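Local atomic coordinates of GTP cyclohydrolase 1 type 2 homolog (Escherichia coli, Escherichia coli O157:H7, PDB entry 1NMO), a protein that carries a dinuclear metal site in a toroidal hexamer and may take part in degrading radiation-damaged nucleotides. Residues A[124-130]-A[181-187]; A[136-142]-A[163-167]. One frame throughout, in Å; residues are numbered along the deposited sequence.

Contact 1: A[124-130]-A[181-187]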
ATOM      1  N   ILE A 124     -18.004  29.391 -29.043  1.00 18.39           N
ATOM      2  CA  ILE A 124     -19.309  28.813 -29.242  1.00 18.03           C
ATOM      3  C   ILE A 124     -20.314  29.643 -28.411  1.00 19.70           C
ATOM      4  O   ILE A 124     -21.460  29.856 -28.806  1.00 21.02           O
ATOM      5  CB  ILE A 124     -19.283  27.345 -28.702  1.00 18.02           C
ATOM      6  CG1 ILE A 124     -18.281  26.494 -29.478  1.00 16.33           C
ATOM      7  CG2 ILE A 124     -20.657  26.737 -28.773  1.00 17.11           C
ATOM      8  CD1 ILE A 124     -18.307  25.016 -29.040  1.00 18.57           C
ATOM      9  N   GLU A 125     -19.878  30.089 -27.244  1.00 20.38           N
ATOM     10  CA  GLU A 125     -20.688  30.869 -26.312  1.00 21.08           C
ATOM     11  C   GLU A 125     -19.661  31.639 -25.497  1.00 22.17           C
ATOM     12  O   GLU A 125     -18.460  31.318 -25.495  1.00 23.83           O
ATOM     13  CB  GLU A 125     -21.372  29.963 -25.336  1.00 22.92           C
ATOM     14  CG  GLU A 125     -22.647  29.409 -25.839  1.00 24.97           C
ATOM     15  CD  GLU A 125     -23.182  28.338 -24.850  1.00 25.28           C
ATOM     16  OE1 GLU A 125     -23.096  28.563 -23.637  1.00 26.47           O
ATOM     17  OE2 GLU A 125     -23.704  27.291 -25.280  1.00 25.75           O
ATOM     18  N   PRO A 126     -20.104  32.642 -24.743  1.00 21.53           N
ATOM     19  CA  PRO A 126     -19.191  33.438 -23.936  1.00 21.16           C
ATOM     20  C   PRO A 126     -18.017  32.717 -23.168  1.00 22.00           C
ATOM     21  O   PRO A 126     -16.781  33.083 -23.291  1.00 25.22           O
ATOM     22  CB  PRO A 126     -20.186  34.207 -23.019  1.00 22.21           C
ATOM     23  CG  PRO A 126     -21.283  34.582 -23.975  1.00 19.83           C
ATOM     24  CD  PRO A 126     -21.488  33.143 -24.626  1.00 21.06           C
ATOM     25  N   LEU A 127     -18.306  31.713 -22.369  1.00 18.91           N
ATOM     26  CA  LEU A 127     -17.137  31.139 -21.704  1.00 17.55           C
ATOM     27  C   LEU A 127     -16.674  29.824 -22.311  1.00 17.54           C
ATOM     28  O   LEU A 127     -16.027  29.008 -21.605  1.00 15.61           O
ATOM     29  CB  LEU A 127     -17.511  30.858 -20.260  1.00 18.60           C
ATOM     30  CG  LEU A 127     -17.858  32.139 -19.472  1.00 19.16           C
ATOM     31  CD1 LEU A 127     -18.745  31.760 -18.275  1.00 18.55           C
ATOM     32  CD2 LEU A 127     -16.510  32.832 -18.991  1.00 17.36           C
ATOM     33  N   VAL A 128     -16.992  29.623 -23.604  1.00 16.17           N
ATOM     34  CA  VAL A 128     -16.701  28.388 -24.276  1.00 15.74           C
ATOM     35  C   VAL A 128     -16.045  28.544 -25.609  1.00 16.85           C
ATOM     36  O   VAL A 128     -16.724  28.549 -26.613  1.00 18.97           O
ATOM     37  CB  VAL A 128     -18.010  27.612 -24.521  1.00 15.09           C
ATOM     38  CG1 VAL A 128     -17.708  26.215 -24.913  1.00 14.98           C
ATOM     39  CG2 VAL A 128     -18.821  27.589 -23.282  1.00 14.10           C
ATOM     40  N   PRO A 129     -14.711  28.650 -25.663  1.00 16.79           N
ATOM     41  CA  PRO A 129     -13.994  28.797 -26.936  1.00 15.27           C
ATOM     42  C   PRO A 129     -13.888  27.472 -27.603  1.00 16.18           C
ATOM     43  O   PRO A 129     -14.164  26.446 -26.953  1.00 16.31           O
ATOM     44  CB  PRO A 129     -12.630  29.306 -26.504  1.00 15.32           C
ATOM     45  CG  PRO A 129     -12.503  28.701 -25.117  1.00 16.31           C
ATOM     46  CD  PRO A 129     -13.851  28.990 -24.526  1.00 15.97           C
ATOM     47  N   TRP A 130     -13.580  27.464 -28.909  1.00 15.11           N
ATOM     48  CA  TRP A 130     -13.364  26.177 -29.582  1.00 15.35           C
ATOM     49  C   TRP A 130     -12.143  26.352 -30.477  1.00 14.12           C
ATOM     50  O   TRP A 130     -11.712  27.465 -30.726  1.00 16.55           O
ATOM     51  CB  TRP A 130     -14.552  25.730 -30.453  1.00 15.09           C
ATOM     52  CG  TRP A 130     -14.763  26.569 -31.735  1.00 16.42           C
ATOM     53  CD1 TRP A 130     -15.583  27.667 -31.876  1.00 17.17           C
ATOM     54  CD2 TRP A 130     -14.176  26.342 -33.032  1.00 15.73           C
ATOM     55  NE1 TRP A 130     -15.538  28.133 -33.172  1.00 18.85           N
ATOM     56  CE2 TRP A 130     -14.693  27.332 -33.904  1.00 17.46           C
ATOM     57  CE3 TRP A 130     -13.264  25.389 -33.549  1.00 16.25           C
ATOM     58  CZ2 TRP A 130     -14.345  27.396 -35.274  1.00 16.92           C
ATOM     59  CZ3 TRP A 130     -12.912  25.464 -34.968  1.00 15.29           C
ATOM     60  CH2 TRP A 130     -13.459  26.447 -35.777  1.00 15.86           C
ATOM     61  N   SER A 181     -24.075  22.087 -25.370  1.00 17.97           N
ATOM     62  CA  SER A 181     -23.995  23.105 -26.353  1.00 18.89           C
ATOM     63  C   SER A 181     -22.718  22.888 -27.215  1.00 18.61           C
ATOM     64  O   SER A 181     -22.721  23.233 -28.395  1.00 19.21           O
ATOM     65  CB  SER A 181     -24.035  24.463 -25.675  1.00 17.59           C
ATOM     66  OG  SER A 181     -22.781  25.044 -25.841  1.00 20.53           O
ATOM     67  N   ALA A 182     -21.639  22.313 -26.681  1.00 16.43           N
ATOM     68  CA  ALA A 182     -20.464  22.086 -27.551  1.00 15.16           C
ATOM     69  C   ALA A 182     -20.783  20.983 -28.494  1.00 14.54           C
ATOM     70  O   ALA A 182     -20.380  21.032 -29.606  1.00 14.74           O
ATOM     71  CB  ALA A 182     -19.239  21.712 -26.756  1.00 11.71           C
ATOM     72  N   ALA A 183     -21.467  19.929 -28.062  1.00 16.91           N
ATOM     73  CA  ALA A 183     -21.805  18.843 -28.990  1.00 17.78           C
ATOM     74  C   ALA A 183     -22.625  19.351 -30.232  1.00 18.88           C
ATOM     75  O   ALA A 183     -22.426  18.937 -31.387  1.00 18.63           O
ATOM     76  CB  ALA A 183     -22.622  17.752 -28.230  1.00 18.00           C
ATOM     77  N   ARG A 184     -23.611  20.192 -29.959  1.00 20.15           N
ATOM     78  CA  ARG A 184     -24.453  20.760 -30.987  1.00 21.23           C
ATOM     79  C   ARG A 184     -23.518  21.491 -31.958  1.00 21.27           C
ATOM     80  O   ARG A 184     -23.578  21.266 -33.148  1.00 21.58           O
ATOM     81  CB  ARG A 184     -25.409  21.754 -30.344  1.00 23.51           C
ATOM     82  CG  ARG A 184     -26.831  21.740 -30.856  1.00 26.58           C
ATOM     83  CD  ARG A 184     -27.710  21.333 -29.714  1.00 30.69           C
ATOM     84  NE  ARG A 184     -27.620  22.320 -28.616  1.00 34.78           N
ATOM     85  CZ  ARG A 184     -27.644  22.010 -27.307  1.00 35.44           C
ATOM     86  NH1 ARG A 184     -27.739  20.712 -26.941  1.00 36.50           N
ATOM     87  NH2 ARG A 184     -27.609  22.980 -26.361  1.00 34.22           N
ATOM     88  N   PHE A 185     -22.619  22.328 -31.447  1.00 20.68           N
ATOM     89  CA  PHE A 185     -21.693  23.065 -32.299  1.00 19.97           C
ATOM     90  C   PHE A 185     -20.898  22.143 -33.220  1.00 21.51           C
ATOM     91  O   PHE A 185     -20.742  22.434 -34.425  1.00 21.74           O
ATOM     92  CB  PHE A 185     -20.755  23.889 -31.440  1.00 19.22           C
ATOM     93  CG  PHE A 185     -19.861  24.781 -32.231  1.00 18.77           C
ATOM     94  CD1 PHE A 185     -20.324  26.015 -32.687  1.00 20.02           C
ATOM     95  CD2 PHE A 185     -18.608  24.347 -32.590  1.00 18.48           C
ATOM     96  CE1 PHE A 185     -19.537  26.811 -33.517  1.00 21.47           C
ATOM     97  CE2 PHE A 185     -17.802  25.101 -33.405  1.00 21.78           C
ATOM     98  CZ  PHE A 185     -18.260  26.348 -33.884  1.00 21.31           C
ATOM     99  N   GLY A 186     -20.425  21.017 -32.664  1.00 21.55           N
ATOM    100  CA  GLY A 186     -19.666  20.016 -33.408  1.00 20.34           C
ATOM    101  C   GLY A 186     -18.207  20.002 -32.986  1.00 22.48           C
ATOM    102  O   GLY A 186     -17.367  20.801 -33.457  1.00 24.32           O
ATOM    103  N   VAL A 187     -17.847  19.129 -32.065  1.00 20.76           N
ATOM    104  CA  VAL A 187     -16.436  19.075 -31.713  1.00 18.72           C
ATOM    105  C   VAL A 187     -16.098  17.596 -31.548  1.00 19.67           C
ATOM    106  O   VAL A 187     -17.005  16.787 -31.499  1.00 19.95           O
ATOM    107  CB  VAL A 187     -16.191  19.799 -30.394  1.00 16.50           C
ATOM    108  CG1 VAL A 187     -16.488  21.302 -30.564  1.00 15.37           C
ATOM    109  CG2 VAL A 187     -17.142  19.160 -29.271  1.00 14.89           C
TER
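Ile-124 and Phe-185 carry most of this contact, in which the turn of a beta hairpin meets the C-terminal end of helix 179-185. The hairpin joins strands 118-123 and 128-137: a type I turn runs from Glu-125 to Val-128, and two successive residues, Ile-124 and Glu-125, lie opposite the single Val-128, a classic beta bulge. Ile-124 lays its longer branch over one face of the Phe-185 ring. Its CG1 stands 3.8 Å from the ring centroid and only 18° off the ring normal, the geometry of a CH-pi contact. Beyond it, Ile-124 CD1 reaches the root of the ring at Phe-185 CG (3.6 Å) and continues to Ala-182 CB (4.1 Å), so one methyl touches two residues three positions apart on the helix. Phe-185 has CG anti to its backbone N (chi1 -174°), which carries the ring out from the helix to the hairpin. The far end of that ring comes over one face of the Trp-130 indole; the five-membered ring and the phenyl ring have centroids 4.4 Å apart and planes inclined at 41°, too oblique for either a parallel stack or an edge-to-face pair. Ala-169 of strand 165-170 touches both Ile-124 and Val-187, joining the hairpin and the residues after the helix to the sheet. Gly-186, just past the helix and with positive phi, leads the chain into Val-187. At the other end of the contact, the extended chain of Glu-125 brings its carboxylate to Ser-181. Ser-181 OG donates to Glu-125 OE2, but OE2 sits too close to its surroundings, so the geometry of this bond is doubtful. The nearest approach of the two rings is Phe-185 CZ to Trp-130 NE1, at 3.3 Å.

Contact 2: A[136-142]-A[163-167]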
ATOM      1  N   PRO A 136      -3.390  16.753 -33.960  1.00 25.40           N
ATOM      2  CA  PRO A 136      -4.499  15.827 -33.612  1.00 23.32           C
ATOM      3  C   PRO A 136      -3.937  14.537 -33.166  1.00 23.54           C
ATOM      4  O   PRO A 136      -2.922  14.192 -33.696  1.00 24.59           O
ATOM      5  CB  PRO A 136      -5.272  15.669 -34.909  1.00 22.36           C
ATOM      6  CG  PRO A 136      -4.875  16.932 -35.755  1.00 22.98           C
ATOM      7  CD  PRO A 136      -3.370  17.032 -35.416  1.00 24.07           C
ATOM      8  N   VAL A 137      -4.574  13.870 -32.181  1.00 22.52           N
ATOM      9  CA  VAL A 137      -4.204  12.565 -31.655  1.00 21.26           C
ATOM     10  C   VAL A 137      -5.468  11.809 -31.162  1.00 21.82           C
ATOM     11  O   VAL A 137      -6.536  12.390 -31.076  1.00 22.23           O
ATOM     12  CB  VAL A 137      -3.236  12.707 -30.518  1.00 22.49           C
ATOM     13  CG1 VAL A 137      -2.151  13.614 -30.964  1.00 21.21           C
ATOM     14  CG2 VAL A 137      -3.951  13.236 -29.257  1.00 21.95           C
ATOM     15  N   PRO A 138      -5.374  10.479 -30.904  1.00 21.97           N
ATOM     16  CA  PRO A 138      -6.596   9.797 -30.434  1.00 21.16           C
ATOM     17  C   PRO A 138      -6.892  10.205 -28.973  1.00 22.07           C
ATOM     18  O   PRO A 138      -6.047  10.796 -28.285  1.00 22.10           O
ATOM     19  CB  PRO A 138      -6.237   8.315 -30.545  1.00 21.35           C
ATOM     20  CG  PRO A 138      -5.075   8.296 -31.584  1.00 20.85           C
ATOM     21  CD  PRO A 138      -4.279   9.509 -31.147  1.00 19.26           C
ATOM     22  N   GLY A 139      -8.075   9.845 -28.468  1.00 21.52           N
ATOM     23  CA  GLY A 139      -8.448  10.247 -27.130  1.00 19.45           C
ATOM     24  C   GLY A 139      -7.573   9.840 -25.982  1.00 19.37           C
ATOM     25  O   GLY A 139      -7.412  10.619 -25.046  1.00 17.93           O
ATOM     26  N   LEU A 140      -6.995   8.637 -26.031  1.00 19.54           N
ATOM     27  CA  LEU A 140      -6.161   8.138 -24.924  1.00 20.29           C
ATOM     28  C   LEU A 140      -4.907   8.994 -24.827  1.00 19.98           C
ATOM     29  O   LEU A 140      -4.467   9.454 -23.742  1.00 21.01           O
ATOM     30  CB  LEU A 140      -5.814   6.675 -25.193  1.00 21.33           C
ATOM     31  CG  LEU A 140      -4.525   6.111 -24.555  1.00 23.54           C
ATOM     32  CD1 LEU A 140      -4.741   6.043 -23.042  1.00 22.20           C
ATOM     33  CD2 LEU A 140      -4.213   4.638 -25.090  1.00 24.87           C
ATOM     34  N   GLU A 141      -4.347   9.238 -25.993  1.00 19.90           N
ATOM     35  CA  GLU A 141      -3.151  10.080 -26.122  1.00 20.92           C
ATOM     36  C   GLU A 141      -3.457  11.496 -25.617  1.00 18.60           C
ATOM     37  O   GLU A 141      -2.614  12.134 -24.955  1.00 20.18           O
ATOM     38  CB  GLU A 141      -2.743  10.151 -27.597  1.00 22.20           C
ATOM     39  CG  GLU A 141      -1.238   9.996 -27.757  1.00 28.35           C
ATOM     40  CD  GLU A 141      -0.766  10.166 -29.223  1.00 30.51           C
ATOM     41  OE1 GLU A 141      -1.235   9.356 -30.102  1.00 29.17           O
ATOM     42  OE2 GLU A 141       0.079  11.098 -29.459  1.00 30.83           O
ATOM     43  N   LEU A 142      -4.637  12.006 -25.920  1.00 16.56           N
ATOM     44  CA  LEU A 142      -4.947  13.344 -25.446  1.00 17.54           C
ATOM     45  C   LEU A 142      -4.983  13.298 -23.906  1.00 17.13           C
ATOM     46  O   LEU A 142      -4.567  14.224 -23.243  1.00 18.50           O
ATOM     47  CB  LEU A 142      -6.300  13.829 -26.008  1.00 15.51           C
ATOM     48  CG  LEU A 142      -6.617  15.270 -25.596  1.00 16.53           C
ATOM     49  CD1 LEU A 142      -5.394  16.126 -25.886  1.00 16.47           C
ATOM     50  CD2 LEU A 142      -7.848  15.812 -26.357  1.00 16.98           C
ATOM     51  N   GLU A 163     -11.903   8.597 -33.645  1.00 21.33           N
ATOM     52  CA  GLU A 163     -10.668   7.819 -33.418  1.00 22.18           C
ATOM     53  C   GLU A 163      -9.485   8.756 -33.293  1.00 21.74           C
ATOM     54  O   GLU A 163      -8.415   8.396 -32.843  1.00 21.98           O
ATOM     55  CB  GLU A 163     -10.427   6.809 -34.559  1.00 24.95           C
ATOM     56  CG  GLU A 163     -10.695   7.291 -35.994  1.00 28.58           C
ATOM     57  CD  GLU A 163     -10.089   6.311 -37.072  1.00 32.13           C
ATOM     58  OE1 GLU A 163      -8.870   6.506 -37.420  1.00 32.16           O
ATOM     59  OE2 GLU A 163     -10.817   5.344 -37.541  1.00 33.08           O
ATOM     60  N   VAL A 164      -9.693   9.977 -33.742  1.00 21.78           N
ATOM     61  CA  VAL A 164      -8.676  11.011 -33.632  1.00 20.42           C
ATOM     62  C   VAL A 164      -9.385  12.264 -33.155  1.00 18.82           C
ATOM     63  O   VAL A 164     -10.539  12.521 -33.536  1.00 19.20           O
ATOM     64  CB  VAL A 164      -8.007  11.269 -34.987  1.00 21.90           C
ATOM     65  CG1 VAL A 164      -6.926  12.368 -34.837  1.00 20.94           C
ATOM     66  CG2 VAL A 164      -7.325   9.951 -35.454  1.00 22.13           C
ATOM     67  N   VAL A 165      -8.734  13.021 -32.298  1.00 17.27           N
ATOM     68  CA  VAL A 165      -9.338  14.252 -31.823  1.00 16.83           C
ATOM     69  C   VAL A 165      -8.648  15.415 -32.515  1.00 17.50           C
ATOM     70  O   VAL A 165      -7.416  15.606 -32.412  1.00 18.03           O
ATOM     71  CB  VAL A 165      -9.118  14.455 -30.324  1.00 15.28           C
ATOM     72  CG1 VAL A 165      -9.488  15.886 -29.923  1.00 13.02           C
ATOM     73  CG2 VAL A 165      -9.935  13.499 -29.569  1.00 13.48           C
ATOM     74  N   GLN A 166      -9.435  16.230 -33.187  1.00 18.18           N
ATOM     75  CA  GLN A 166      -8.847  17.406 -33.843  1.00 18.43           C
ATOM     76  C   GLN A 166      -9.480  18.707 -33.317  1.00 16.75           C
ATOM     77  O   GLN A 166      -8.787  19.574 -32.841  1.00 18.52           O
ATOM     78  CB  GLN A 166      -9.032  17.322 -35.404  1.00 19.00           C
ATOM     79  CG  GLN A 166      -8.767  18.689 -36.065  1.00 21.37           C
ATOM     80  CD  GLN A 166      -8.144  18.570 -37.440  1.00 23.41           C
ATOM     81  OE1 GLN A 166      -7.360  19.442 -37.873  1.00 25.60           O
ATOM     82  NE2 GLN A 166      -8.477  17.510 -38.133  1.00 21.58           N
ATOM     83  N   ARG A 167     -10.806  18.807 -33.421  1.00 16.53           N
ATOM     84  CA  ARG A 167     -11.563  19.998 -33.021  1.00 17.24           C
ATOM     85  C   ARG A 167     -12.007  19.803 -31.596  1.00 16.10           C
ATOM     86  O   ARG A 167     -12.558  18.767 -31.241  1.00 19.05           O
ATOM     87  CB  ARG A 167     -12.760  20.189 -34.006  1.00 16.77           C
ATOM     88  CG  ARG A 167     -13.749  21.287 -33.653  1.00 18.79           C
ATOM     89  CD  ARG A 167     -14.805  21.413 -34.816  1.00 22.29           C
ATOM     90  NE  ARG A 167     -14.060  21.862 -35.994  1.00 23.77           N
ATOM     91  CZ  ARG A 167     -14.451  22.840 -36.802  1.00 24.71           C
ATOM     92  NH1 ARG A 167     -15.614  23.459 -36.571  1.00 24.87           N
ATOM     93  NH2 ARG A 167     -13.616  23.263 -37.780  1.00 24.74           N
TER
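Val-137 and Val-165 form an antiparallel hydrogen-bonded pair, CA atoms 5.4 Å apart and side chains on the same face of the sheet, held by two unequal bonds: a short, nearly straight one from Val-165 N to Val-137 O (2.6 Å, 165° at the hydrogen), although the donor lies 34° from the carbonyl plane, and a weak return bond from Val-137 N to Val-165 O at 3.3 Å. The exposed Pro-136 rests its CB on Val-164 CG1 (3.7 Å), and its ring runs alongside the Gln-166 side chain, both pointing the same way. Its CA makes a CA-H...O contact with Val-165 O (3.2 Å), the acceptor of the weak bond.

The pairing lies where strand 128-137 gives way to helix 139-150, beside the start of strand 165-170 in the six-stranded mixed sheet. Pro-138 occupies the N-cap position, and its O accepts the bond from Leu-142 N that begins the first helical turn. From that turn Leu-142 reaches back to the sheet: CG is anti to the backbone N (chi1 -177°), and CD2 meets Val-165 CG1 at 3.9 Å, the two side chains crossing at about a right angle. Leu-133 and Tyr-211 also touch Leu-142, so this methyl contact belongs to the layer between helix and sheet. Past the paired residues, Pro-138 CB lies 3.2 Å from Glu-163 O, a van der Waals approach by the proline ring.

The centres of the two contacts are about 18 Å apart, on the same six-stranded mixed sheet. Strand 128-137 serves both: its start belongs to contact 1 and its end to contact 2. The chain order is 124-130, 136-142, 163-167 and 181-187, so both segments of contact 2 fall between those of contact 1. Arg-167, at the end of segment 163-167, touches contact 1, its CZ packing 3.6 Å from Trp-130 CZ3 and its CD lying 3.0 Å from Gly-186 O. Helix 139-150 follows strand 128-137, and helix 179-185 follows its antiparallel neighbour 165-170 after a loop, so the helices lie at opposite ends of the strand pair. Glu-163 of contact 2 also packs on Asn-231 of a neighbouring subunit.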